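PDB 5A95: putative retaining b-glycosidase from Saccharophagus degradans, which hydrolyses beta-glucans with mixed 1,3 and 1,4 linkages, probably by the retaining mechanism of glycoside hydrolase family 5. Local coordinates for residues 48-53 / 220-225; 64-69 / 98-103; 237-242 / 279-284. The protein carries 1 engineered substitution. All coordinates share one frame; numbering follows the deposited sequence.

Overall arrangement
The chain forms a (beta/alpha)8 barrel, with a small N-terminal hairpin, strands 52-54 and 57-59, laid against it. Interaction 1 opens first, at 48-53, and closes a long loop at 220-225. It ties the run into the hairpin to the start of barrel strand 224-227. Interaction 2 is nested inside that loop. It joins strand 65-72 to the start of its parallel neighbour, strand 101-106. The two contacts touch where Ile51 packs on Phe66 and Phe68. Interaction 3 opens only after interaction 1 has closed. It links 237-242 to 279-284, two loops that lead to strands 250-252 and 287-289, and it touches neither of the others.

Interaction 1 (48-53 / 220-225); sequences QSFISV and DKTVIP
Ile224 reaches across to Ile51 and Val53 at the floor of the (beta/alpha)8 barrel, where strand 224-227 begins and the N-terminal hairpin lies against it. This is the tight part. Ile224 has CG1 anti to its carbonyl carbon (chi1 -58°) and continues extended, which carries CD1 to 3.6 Å from Ile51 O. Ile224 CD1 lies 4.1 Å from Ile51 CG2. The other branch of Ile224, CG2, meets Val53 CG2 at 3.9 Å. Phe58 of strand 57-59 touches all three side chains and completes the apolar cluster. With an alanine here, Ile51 and Val53 would probably lose their mate on the barrel strand, and a gap would open beside Phe58.

The other side is looser and wetter. A water donates to both Ile51 O, at 2.8 Å, and Thr222 O, bridging the backbones where they do not meet directly. Phe50 offers only its CE1 atom to Thr222 OG1, obliquely and at 3.9 Å. A bound magnesium ion lies about 4 Å from the nearest Thr222 side-chain atom. Asp220 OD1 holds Thr222 in an Asx turn: it accepts from Thr222 N and, on its syn side but tilted out of the carboxylate plane, from Thr222 OG1 at 2.7 Å.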
ATOM      1  N   GLN A  48      17.955  23.032  28.063  1.00 16.96           N
ATOM      2  CA  GLN A  48      16.589  23.376  27.725  1.00 14.61           C
ATOM      3  C   GLN A  48      15.739  22.300  28.348  1.00 13.05           C
ATOM      4  O   GLN A  48      15.992  21.103  28.153  1.00 15.34           O
ATOM      5  CB  GLN A  48      16.376  23.405  26.191  1.00 13.42           C
ATOM      6  CG  GLN A  48      15.004  23.864  25.769  1.00 13.50           C
ATOM      7  CD  GLN A  48      14.895  24.142  24.279  1.00 12.97           C
ATOM      8  OE1 GLN A  48      15.781  23.800  23.483  1.00 11.92           O
ATOM      9  NE2 GLN A  48      13.794  24.784  23.886  1.00 14.91           N
ATOM     10  N   SER A  49      14.721  22.716  29.098  1.00 12.99           N
ATOM     11  CA  SER A  49      13.896  21.760  29.800  1.00 11.16           C
ATOM     12  C   SER A  49      13.076  20.919  28.824  1.00  9.71           C
ATOM     13  O   SER A  49      12.521  21.434  27.854  1.00 10.58           O
ATOM     14  CB  SER A  49      12.926  22.461  30.744  1.00 11.92           C
ATOM     15  OG  SER A  49      12.095  21.524  31.394  1.00 12.71           O
ATOM     16  N   PHE A  50      12.974  19.635  29.090  1.00  9.19           N
ATOM     17  CA  PHE A  50      11.918  18.843  28.489  1.00  9.48           C
ATOM     18  C   PHE A  50      10.572  19.357  28.963  1.00  9.60           C
ATOM     19  O   PHE A  50      10.394  19.742  30.124  1.00 10.80           O
ATOM     20  CB  PHE A  50      12.008  17.349  28.883  1.00 11.55           C
ATOM     21  CG  PHE A  50      13.085  16.595  28.168  1.00 11.12           C
ATOM     22  CD1 PHE A  50      12.860  16.078  26.901  1.00 10.55           C
ATOM     23  CD2 PHE A  50      14.347  16.436  28.736  1.00 14.43           C
ATOM     24  CE1 PHE A  50      13.848  15.394  26.240  1.00 10.95           C
ATOM     25  CE2 PHE A  50      15.337  15.740  28.066  1.00 15.11           C
ATOM     26  CZ  PHE A  50      15.092  15.229  26.811  1.00 13.54           C
ATOM     27  N   ILE A  51       9.595  19.296  28.069  1.00  9.26           N
ATOM     28  CA  ILE A  51       8.203  19.532  28.404  1.00  8.52           C
ATOM     29  C   ILE A  51       7.530  18.173  28.440  1.00  7.60           C
ATOM     30  O   ILE A  51       7.747  17.352  27.538  1.00  8.80           O
ATOM     31  CB  ILE A  51       7.504  20.445  27.377  1.00  9.24           C
ATOM     32  CG1 ILE A  51       8.266  21.771  27.206  1.00 10.21           C
ATOM     33  CG2 ILE A  51       6.038  20.688  27.765  1.00  9.20           C
ATOM     34  CD1 ILE A  51       8.458  22.570  28.486  1.00 12.51           C
ATOM     35  N   SER A  52       6.718  17.933  29.442  1.00  8.08           N
ATOM     36  CA  SER A  52       6.017  16.662  29.640  1.00  8.56           C
ATOM     37  C   SER A  52       4.538  16.933  29.929  1.00  7.80           C
ATOM     38  O   SER A  52       4.132  18.076  30.117  1.00  8.86           O
ATOM     39  CB  SER A  52       6.653  15.852  30.780  1.00 10.42           C
ATOM     40  OG  SER A  52       6.740  16.605  31.956  1.00 12.90           O
ATOM     41  N   VAL A  53       3.744  15.864  29.947  1.00  8.45           N
ATOM     42  CA  VAL A  53       2.342  15.926  30.265  1.00  7.92           C
ATOM     43  C   VAL A  53       2.129  15.434  31.680  1.00  8.09           C
ATOM     44  O   VAL A  53       2.602  14.371  32.036  1.00  9.68           O
ATOM     45  CB  VAL A  53       1.545  15.087  29.253  1.00  8.08           C
ATOM     46  CG1 VAL A  53       0.102  14.874  29.706  1.00  8.52           C
ATOM     47  CG2 VAL A  53       1.587  15.728  27.873  1.00  7.90           C
ATOM     48  N   ASP A 220      11.025   6.560  21.794  1.00  8.11           N
ATOM     49  CA  ASP A 220      11.261   7.690  22.701  1.00  8.20           C
ATOM     50  C   ASP A 220       9.982   7.970  23.476  1.00  8.95           C
ATOM     51  O   ASP A 220       9.041   8.560  22.968  1.00  9.47           O
ATOM     52  CB  ASP A 220      11.687   8.906  21.901  1.00  8.98           C
ATOM     53  CG  ASP A 220      12.123  10.081  22.764  1.00  8.24           C
ATOM     54  OD1 ASP A 220      11.944  10.048  24.000  1.00 10.50           O
ATOM     55  OD2 ASP A 220      12.619  11.064  22.190  1.00  9.75           O
ATOM     56  N   LYS A 221       9.956   7.554  24.736  1.00  9.32           N
ATOM     57  CA  LYS A 221       8.810   7.729  25.597  1.00  9.79           C
ATOM     58  C   LYS A 221       8.646   9.172  26.086  1.00  9.82           C
ATOM     59  O   LYS A 221       7.602   9.483  26.660  1.00 11.01           O
ATOM     60  CB  LYS A 221       8.908   6.759  26.784  1.00 13.14           C
ATOM     61  CG  LYS A 221       7.810   5.724  26.863  1.00 23.92           C
ATOM     62  CD  LYS A 221       6.584   6.422  27.338  1.00 23.86           C
ATOM     63  CE  LYS A 221       5.330   5.583  27.545  1.00 14.52           C
ATOM     64  NZ  LYS A 221       4.347   6.590  28.104  1.00 13.53           N
ATOM     65  N   THR A 222       9.643  10.032  25.863  1.00  9.27           N
ATOM     66  CA  THR A 222       9.567  11.406  26.383  1.00  9.00           C
ATOM     67  C   THR A 222       8.758  12.364  25.532  1.00  9.51           C
ATOM     68  O   THR A 222       8.381  13.442  25.967  1.00 11.75           O
ATOM     69  CB  THR A 222      10.947  12.057  26.554  1.00 11.09           C
ATOM     70  OG1 THR A 222      11.527  12.384  25.274  1.00 11.78           O
ATOM     71  CG2 THR A 222      11.900  11.187  27.383  1.00 13.48           C
ATOM     72  N   VAL A 223       8.461  11.981  24.295  1.00  8.35           N
ATOM     73  CA  VAL A 223       7.787  12.899  23.386  1.00  8.34           C
ATOM     74  C   VAL A 223       6.296  13.000  23.724  1.00  7.75           C
ATOM     75  O   VAL A 223       5.724  12.091  24.370  1.00  7.67           O
ATOM     76  CB  VAL A 223       7.996  12.508  21.919  1.00 10.57           C
ATOM     77  CG1 VAL A 223       9.467  12.436  21.566  1.00 12.34           C
ATOM     78  CG2 VAL A 223       7.293  11.214  21.617  1.00 11.95           C
ATOM     79  N   ILE A 224       5.661  14.076  23.249  1.00  6.95           N
ATOM     80  CA  ILE A 224       4.231  14.264  23.420  1.00  6.88           C
ATOM     81  C   ILE A 224       3.511  14.066  22.082  1.00  6.27           C
ATOM     82  O   ILE A 224       3.565  14.915  21.200  1.00  6.90           O
ATOM     83  CB  ILE A 224       3.913  15.673  23.962  1.00  7.45           C
ATOM     84  CG1 ILE A 224       4.614  15.921  25.309  1.00  7.91           C
ATOM     85  CG2 ILE A 224       2.410  15.860  24.077  1.00  8.00           C
ATOM     86  CD1 ILE A 224       4.634  17.394  25.694  1.00  7.88           C
ATOM     87  N   PRO A 225       2.800  12.941  21.916  1.00  5.87           N
ATOM     88  CA  PRO A 225       1.949  12.781  20.730  1.00  6.10           C
ATOM     89  C   PRO A 225       0.755  13.710  20.845  1.00  6.44           C
ATOM     90  O   PRO A 225       0.151  13.847  21.923  1.00  7.13           O
ATOM     91  CB  PRO A 225       1.504  11.292  20.799  1.00  6.88           C
ATOM     92  CG  PRO A 225       2.462  10.637  21.773  1.00  6.71           C
ATOM     93  CD  PRO A 225       2.731  11.747  22.777  1.00  6.82           C
TER
HETATM   94  O   HOH W   1       9.123  14.950  28.057  1.00 13.05           O

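Interaction 2 (64-69 / 98-103); sequences KTFTFR and GVNTIR
Asn100 turns its side-chain amide onto the backbone of 67-69, and hydrogen bonds dominate the contact. Asn100 ND2 donates to Thr67 O at 2.8 Å, nearly straight (169°) and in the plane of both groups. Asn100 OD1 accepts from Arg69 N, also at 2.8 Å. Thr101 OG1 donates to the same oxygen from the opposite face of the amide plane. OD1 thus has two donors, and the amide is held against rotation. The backbone adds a strong bond, Asn100 N to Arg69 O at 2.8 Å, and a weak one from Thr101 N to the same oxygen. Asn100 CG sits between its own N and carbonyl carbon (chi1 66°), which brings the amide across to 67-69.

The Arg69 guanidinium and Phe66 flank this amide. Asn100 ND2 sits over one face of the Arg69 guanidinium, 3.5 Å above its plane, with the two planes 46° apart. Phe66 CZ approaches Asn100 ND2 obliquely, at 3.6 Å.

Thr101 OG1 lies at the edge of the Phe68 ring, 3.2 Å from CD1.

Two waters add further links. One joins Arg69 NE to Gly98 O, and the second joins Arg69 NH2 to the same carbonyl.

Gly98 ends helix 87-96 with a positive phi, and the chain then enters strand 101-106, parallel to strand 65-72. This is the return of a beta-alpha-beta crossover, the building unit of the (beta/alpha)8 barrel of family 5 hydrolases.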
ATOM      1  N   LYS A  64       6.574  23.363  36.750  1.00 14.87           N
ATOM      2  CA  LYS A  64       5.799  24.556  36.450  1.00 14.48           C
ATOM      3  C   LYS A  64       4.957  24.319  35.205  1.00 12.06           C
ATOM      4  O   LYS A  64       5.433  23.801  34.204  1.00 12.17           O
ATOM      5  CB  LYS A  64       6.701  25.774  36.238  1.00 16.43           C
ATOM      6  CG  LYS A  64       5.962  27.080  36.015  1.00 21.38           C
ATOM      7  CD  LYS A  64       6.924  28.227  35.740  1.00 25.84           C
ATOM      8  CE  LYS A  64       6.151  29.517  35.535  1.00 32.62           C
ATOM      9  NZ  LYS A  64       7.042  30.710  35.500  1.00 40.32           N
ATOM     10  N   THR A  65       3.699  24.726  35.258  1.00 11.68           N
ATOM     11  CA  THR A  65       2.826  24.656  34.114  1.00 11.17           C
ATOM     12  C   THR A  65       3.395  25.451  32.954  1.00 11.46           C
ATOM     13  O   THR A  65       3.847  26.595  33.117  1.00 13.84           O
ATOM     14  CB  THR A  65       1.419  25.142  34.478  1.00 12.22           C
ATOM     15  OG1 THR A  65       0.893  24.275  35.495  1.00 14.80           O
ATOM     16  CG2 THR A  65       0.508  25.150  33.246  1.00 12.44           C
ATOM     17  N   PHE A  66       3.397  24.815  31.782  1.00 11.25           N
ATOM     18  CA  PHE A  66       3.938  25.375  30.569  1.00 10.64           C
ATOM     19  C   PHE A  66       2.810  25.502  29.555  1.00 10.00           C
ATOM     20  O   PHE A  66       1.963  24.631  29.451  1.00  9.35           O
ATOM     21  CB  PHE A  66       5.037  24.457  30.021  1.00 10.36           C
ATOM     22  CG  PHE A  66       5.689  24.975  28.786  1.00 11.53           C
ATOM     23  CD1 PHE A  66       6.757  25.876  28.847  1.00 13.95           C
ATOM     24  CD2 PHE A  66       5.218  24.583  27.542  1.00 12.59           C
ATOM     25  CE1 PHE A  66       7.327  26.352  27.676  1.00 14.29           C
ATOM     26  CE2 PHE A  66       5.789  25.065  26.388  1.00 15.16           C
ATOM     27  CZ  PHE A  66       6.820  25.960  26.450  1.00 14.72           C
ATOM     28  N   THR A  67       2.822  26.580  28.789  1.00  9.08           N
ATOM     29  CA  THR A  67       1.860  26.786  27.695  1.00  9.13           C
ATOM     30  C   THR A  67       2.621  27.024  26.412  1.00  9.21           C
ATOM     31  O   THR A  67       3.433  27.929  26.345  1.00 11.10           O
ATOM     32  CB  THR A  67       0.957  28.018  28.020  1.00 12.42           C
ATOM     33  OG1 THR A  67       0.379  27.837  29.332  1.00 16.04           O
ATOM     34  CG2 THR A  67      -0.129  28.180  27.015  1.00 14.66           C
ATOM     35  N   PHE A  68       2.381  26.201  25.390  1.00  8.74           N
ATOM     36  CA  PHE A  68       2.947  26.494  24.061  1.00  8.38           C
ATOM     37  C   PHE A  68       2.178  27.703  23.497  1.00  8.27           C
ATOM     38  O   PHE A  68       0.940  27.705  23.482  1.00  9.34           O
ATOM     39  CB  PHE A  68       2.805  25.309  23.091  1.00  8.67           C
ATOM     40  CG  PHE A  68       3.520  24.050  23.513  1.00  9.17           C
ATOM     41  CD1 PHE A  68       4.839  23.843  23.169  1.00 10.05           C
ATOM     42  CD2 PHE A  68       2.887  23.080  24.269  1.00  9.49           C
ATOM     43  CE1 PHE A  68       5.515  22.716  23.551  1.00  9.88           C
ATOM     44  CE2 PHE A  68       3.556  21.921  24.629  1.00  9.48           C
ATOM     45  CZ  PHE A  68       4.872  21.749  24.300  1.00  9.26           C
ATOM     46  N   ARG A  69       2.913  28.719  23.065  1.00  8.41           N
ATOM     47  CA  ARG A  69       2.354  29.938  22.510  1.00  8.94           C
ATOM     48  C   ARG A  69       3.260  30.322  21.359  1.00  7.74           C
ATOM     49  O   ARG A  69       4.428  30.685  21.543  1.00  9.58           O
ATOM     50  CB  ARG A  69       2.334  31.095  23.533  1.00 11.25           C
ATOM     51  CG  ARG A  69       1.489  30.866  24.780  1.00 14.90           C
ATOM     52  CD  ARG A  69       1.524  32.082  25.726  1.00 18.52           C
ATOM     53  NE  ARG A  69       2.910  32.393  26.082  1.00 21.04           N
ATOM     54  CZ  ARG A  69       3.558  31.964  27.152  1.00 23.25           C
ATOM     55  NH1 ARG A  69       2.949  31.213  28.072  1.00 34.76           N
ATOM     56  NH2 ARG A  69       4.835  32.286  27.291  1.00 26.16           N
ATOM     57  N   GLY A  98       7.241  37.241  20.731  1.00 11.99           N
ATOM     58  CA  GLY A  98       6.851  36.656  22.004  1.00 13.19           C
ATOM     59  C   GLY A  98       6.655  35.165  21.971  1.00 11.66           C
ATOM     60  O   GLY A  98       6.134  34.605  22.909  1.00 13.46           O
ATOM     61  N   VAL A  99       7.059  34.503  20.890  1.00 10.35           N
ATOM     62  CA  VAL A  99       6.762  33.081  20.795  1.00  9.58           C
ATOM     63  C   VAL A  99       7.676  32.232  21.662  1.00 10.34           C
ATOM     64  O   VAL A  99       8.843  32.569  21.855  1.00 12.35           O
ATOM     65  CB  VAL A  99       6.843  32.519  19.362  1.00 11.50           C
ATOM     66  CG1 VAL A  99       6.107  33.402  18.355  1.00 11.67           C
ATOM     67  CG2 VAL A  99       8.265  32.224  18.916  1.00 11.91           C
ATOM     68  N   ASN A 100       7.158  31.100  22.151  1.00  8.55           N
ATOM     69  CA  ASN A 100       7.999  30.080  22.725  1.00  8.80           C
ATOM     70  C   ASN A 100       7.964  28.791  21.898  1.00  8.62           C
ATOM     71  O   ASN A 100       8.609  27.816  22.273  1.00  8.88           O
ATOM     72  CB  ASN A 100       7.680  29.820  24.197  1.00  9.77           C
ATOM     73  CG  ASN A 100       6.297  29.222  24.422  1.00 10.40           C
ATOM     74  OD1 ASN A 100       5.712  28.640  23.544  1.00 10.18           O
ATOM     75  ND2 ASN A 100       5.791  29.339  25.629  1.00 12.03           N
ATOM     76  N   THR A 101       7.230  28.792  20.772  1.00  8.16           N
ATOM     77  CA  THR A 101       6.980  27.596  19.962  1.00  7.73           C
ATOM     78  C   THR A 101       6.836  27.951  18.500  1.00  7.00           C
ATOM     79  O   THR A 101       6.194  28.941  18.155  1.00  8.36           O
ATOM     80  CB  THR A 101       5.658  26.917  20.423  1.00  7.98           C
ATOM     81  OG1 THR A 101       5.753  26.556  21.795  1.00  9.59           O
ATOM     82  CG2 THR A 101       5.378  25.651  19.635  1.00  8.97           C
ATOM     83  N   ILE A 102       7.413  27.117  17.640  1.00  7.39           N
ATOM     84  CA  ILE A 102       7.137  27.145  16.221  1.00  7.21           C
ATOM     85  C   ILE A 102       6.637  25.769  15.791  1.00  6.99           C
ATOM     86  O   ILE A 102       7.228  24.746  16.168  1.00  7.39           O
ATOM     87  CB  ILE A 102       8.390  27.517  15.417  1.00  7.97           C
ATOM     88  CG1 ILE A 102       8.758  28.967  15.722  1.00  9.03           C
ATOM     89  CG2 ILE A 102       8.157  27.352  13.914  1.00  8.44           C
ATOM     90  CD1 ILE A 102      10.063  29.444  15.124  1.00  9.70           C
ATOM     91  N   ARG A 103       5.546  25.757  15.022  1.00  7.04           N
ATOM     92  CA  ARG A 103       5.012  24.534  14.407  1.00  6.77           C
ATOM     93  C   ARG A 103       5.488  24.459  12.960  1.00  7.04           C
ATOM     94  O   ARG A 103       5.345  25.431  12.200  1.00  6.68           O
ATOM     95  CB  ARG A 103       3.499  24.516  14.465  1.00  6.36           C
ATOM     96  CG  ARG A 103       2.822  23.310  13.825  1.00  6.74           C
ATOM     97  CD  ARG A 103       1.358  23.326  14.179  1.00  7.06           C
ATOM     98  NE  ARG A 103       0.520  22.234  13.697  1.00  6.97           N
ATOM     99  CZ  ARG A 103      -0.330  22.278  12.673  1.00  6.51           C
ATOM    100  NH1 ARG A 103      -0.306  23.276  11.796  1.00  7.39           N
ATOM    101  NH2 ARG A 103      -1.218  21.295  12.507  1.00  6.96           N
TER
HETATM  102  O   HOH W   2       3.958  34.281  24.468  1.00 17.70           O
HETATM  103  O   HOH W   3       6.817  33.088  25.414  1.00 28.12           O

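Interaction 3 (237-242 / 279-284); sequences SPIKKA and GFAADT
Lys240 lies over one face of the Phe280 ring, its chain fully extended beyond CG. Lys240 CE stands above the ring centre, 3.6 Å from the Phe280 centroid, and makes a CH-pi contact. The ammonium goes further out on the same side: Lys240 NZ is 4.6 Å from the centroid of the Phe280 ring and 12° off the ring normal, which makes a cation-pi pair. Lys240 CG passes outside the rim, 3.6 Å from Phe280 CE2. Phe280 has CG between its backbone N and carbonyl carbon (chi1 75°), which swings the ring across to 237-240.

Both segments lie in connections that lead back into strands of the (beta/alpha)8 barrel. Residues 237-242 come before strand 250-252. Residues 279-284 run from the end of helix 267-279 towards strand 287-289. The contact thus joins two successive connections that lead into neighbouring parallel strands.

Ile239 approaches Phe280 differently. Ile239 CG1 lies at the ring edge, 4.0 Å from Phe280 CZ. Ile239 CD1 passes on to Ala281 CB, 3.9 Å away. That Ala281 methyl also lies over the ring face opposite Lys240, offset toward the rim. Trp202 of helix 202-219 backs Ile239, and Val287 of strand 287-289 touches Ala281. Ser237 meets the far end of the ring with its backbone, Ser237 CA being 3.6 Å from Phe280 CZ in an oblique approach. Its hydroxyl is engaged with Asp235, and Ser237 O accepts from Lys240 N at 3.2 Å.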
ATOM      1  N   SER A 237     -15.106  15.474  20.697  1.00  6.71           N
ATOM      2  CA  SER A 237     -16.113  14.867  21.562  1.00  7.53           C
ATOM      3  C   SER A 237     -16.056  13.339  21.695  1.00  7.10           C
ATOM      4  O   SER A 237     -16.364  12.837  22.764  1.00  8.23           O
ATOM      5  CB  SER A 237     -17.520  15.354  21.217  1.00  8.69           C
ATOM      6  OG  SER A 237     -17.936  14.939  19.946  1.00  8.49           O
ATOM      7  N   PRO A 238     -15.631  12.587  20.646  1.00  6.91           N
ATOM      8  CA  PRO A 238     -15.564  11.125  20.859  1.00  7.29           C
ATOM      9  C   PRO A 238     -14.649  10.656  21.997  1.00  7.07           C
ATOM     10  O   PRO A 238     -14.773   9.526  22.439  1.00  7.82           O
ATOM     11  CB  PRO A 238     -15.074  10.591  19.519  1.00  7.47           C
ATOM     12  CG  PRO A 238     -15.578  11.608  18.525  1.00  7.80           C
ATOM     13  CD  PRO A 238     -15.352  12.927  19.238  1.00  7.48           C
ATOM     14  N   ILE A 239     -13.710  11.488  22.436  1.00  6.98           N
ATOM     15  CA  ILE A 239     -12.769  11.074  23.480  1.00  7.10           C
ATOM     16  C   ILE A 239     -13.403  10.964  24.860  1.00  7.98           C
ATOM     17  O   ILE A 239     -12.770  10.437  25.760  1.00  9.13           O
ATOM     18  CB  ILE A 239     -11.526  11.972  23.550  1.00  7.33           C
ATOM     19  CG1 ILE A 239     -11.823  13.320  24.219  1.00  7.58           C
ATOM     20  CG2 ILE A 239     -10.884  12.128  22.172  1.00  7.60           C
ATOM     21  CD1 ILE A 239     -10.601  14.188  24.366  1.00  8.60           C
ATOM     22  N   LYS A 240     -14.626  11.444  25.052  1.00  8.54           N
ATOM     23  CA  LYS A 240     -15.228  11.340  26.386  1.00  9.77           C
ATOM     24  C   LYS A 240     -15.333   9.879  26.784  1.00 10.95           C
ATOM     25  O   LYS A 240     -14.909   9.478  27.892  1.00 13.20           O
ATOM     26  CB  LYS A 240     -16.600  12.019  26.448  1.00  9.94           C
ATOM     27  CG  LYS A 240     -16.474  13.520  26.265  1.00  9.65           C
ATOM     28  CD  LYS A 240     -17.824  14.168  26.305  1.00 11.54           C
ATOM     29  CE  LYS A 240     -17.744  15.656  26.054  1.00 13.57           C
ATOM     30  NZ  LYS A 240     -19.090  16.260  25.934  1.00 14.11           N
ATOM     31  N   LYS A 241     -15.890   9.056  25.903  1.00 10.15           N
ATOM     32  CA  LYS A 241     -15.993   7.639  26.221  1.00 11.12           C
ATOM     33  C   LYS A 241     -15.020   6.740  25.499  1.00  9.31           C
ATOM     34  O   LYS A 241     -14.852   5.580  25.896  1.00 11.48           O
ATOM     35  CB  LYS A 241     -17.410   7.129  26.039  1.00 15.12           C
ATOM     36  CG  LYS A 241     -18.393   7.752  27.026  1.00 20.33           C
ATOM     37  CD  LYS A 241     -18.047   7.458  28.491  1.00 27.00           C
ATOM     38  CE  LYS A 241     -19.182   7.845  29.431  1.00 34.41           C
ATOM     39  NZ  LYS A 241     -18.962   9.215  29.971  1.00 48.68           N
ATOM     40  N   ALA A 242     -14.350   7.274  24.483  1.00  8.14           N
ATOM     41  CA  ALA A 242     -13.354   6.477  23.754  1.00  7.75           C
ATOM     42  C   ALA A 242     -12.060   7.240  23.550  1.00  7.16           C
ATOM     43  O   ALA A 242     -11.581   7.426  22.425  1.00  7.91           O
ATOM     44  CB  ALA A 242     -13.917   5.981  22.439  1.00  8.65           C
ATOM     45  N   GLY A 279     -13.260  22.296  23.506  1.00  6.34           N
ATOM     46  CA  GLY A 279     -12.693  22.900  24.689  1.00  6.45           C
ATOM     47  C   GLY A 279     -12.842  22.077  25.960  1.00  6.56           C
ATOM     48  O   GLY A 279     -11.978  22.153  26.827  1.00  7.41           O
ATOM     49  N   PHE A 280     -13.885  21.266  26.050  1.00  6.49           N
ATOM     50  CA  PHE A 280     -14.090  20.411  27.195  1.00  7.07           C
ATOM     51  C   PHE A 280     -12.867  19.524  27.402  1.00  7.14           C
ATOM     52  O   PHE A 280     -12.571  19.111  28.531  1.00  8.25           O
ATOM     53  CB  PHE A 280     -15.343  19.519  27.025  1.00  6.75           C
ATOM     54  CG  PHE A 280     -15.092  18.394  26.077  1.00  6.96           C
ATOM     55  CD1 PHE A 280     -15.220  18.581  24.695  1.00  7.31           C
ATOM     56  CD2 PHE A 280     -14.565  17.184  26.550  1.00  8.00           C
ATOM     57  CE1 PHE A 280     -14.836  17.590  23.816  1.00  7.88           C
ATOM     58  CE2 PHE A 280     -14.152  16.222  25.681  1.00  8.44           C
ATOM     59  CZ  PHE A 280     -14.295  16.410  24.317  1.00  7.47           C
ATOM     60  N   ALA A 281     -12.160  19.193  26.328  1.00  6.87           N
ATOM     61  CA  ALA A 281     -11.029  18.264  26.446  1.00  6.94           C
ATOM     62  C   ALA A 281      -9.974  18.787  27.402  1.00  6.46           C
ATOM     63  O   ALA A 281      -9.312  17.998  28.088  1.00  7.44           O
ATOM     64  CB  ALA A 281     -10.440  17.972  25.078  1.00  6.80           C
ATOM     65  N   ALA A 282      -9.822  20.106  27.456  1.00  7.08           N
ATOM     66  CA  ALA A 282      -8.789  20.738  28.278  1.00  7.24           C
ATOM     67  C   ALA A 282      -9.046  20.596  29.779  1.00  7.20           C
ATOM     68  O   ALA A 282      -8.160  20.893  30.580  1.00  9.20           O
ATOM     69  CB  ALA A 282      -8.662  22.202  27.892  1.00  8.48           C
ATOM     70  N   ASP A 283     -10.239  20.142  30.157  1.00  7.86           N
ATOM     71  CA  ASP A 283     -10.533  19.850  31.561  1.00  8.96           C
ATOM     72  C   ASP A 283      -9.796  18.588  32.011  1.00  9.00           C
ATOM     73  O   ASP A 283      -9.571  18.395  33.192  1.00 11.68           O
ATOM     74  CB  ASP A 283     -12.038  19.610  31.759  1.00 11.77           C
ATOM     75  CG  ASP A 283     -12.899  20.815  31.421  1.00 16.41           C
ATOM     76  OD1 ASP A 283     -12.383  21.930  31.387  1.00 19.36           O
ATOM     77  OD2 ASP A 283     -14.124  20.622  31.187  1.00 21.60           O
ATOM     78  N   THR A 284      -9.420  17.725  31.067  1.00  8.39           N
ATOM     79  CA  THR A 284      -8.862  16.405  31.352  1.00  8.17           C
ATOM     80  C   THR A 284      -7.478  16.154  30.773  1.00  7.63           C
ATOM     81  O   THR A 284      -6.659  15.455  31.374  1.00  8.85           O
ATOM     82  CB  THR A 284      -9.854  15.307  30.905  1.00  8.98           C
ATOM     83  OG1 THR A 284     -11.121  15.559  31.501  1.00 11.08           O
ATOM     84  CG2 THR A 284      -9.370  13.934  31.291  1.00  9.38           C
TER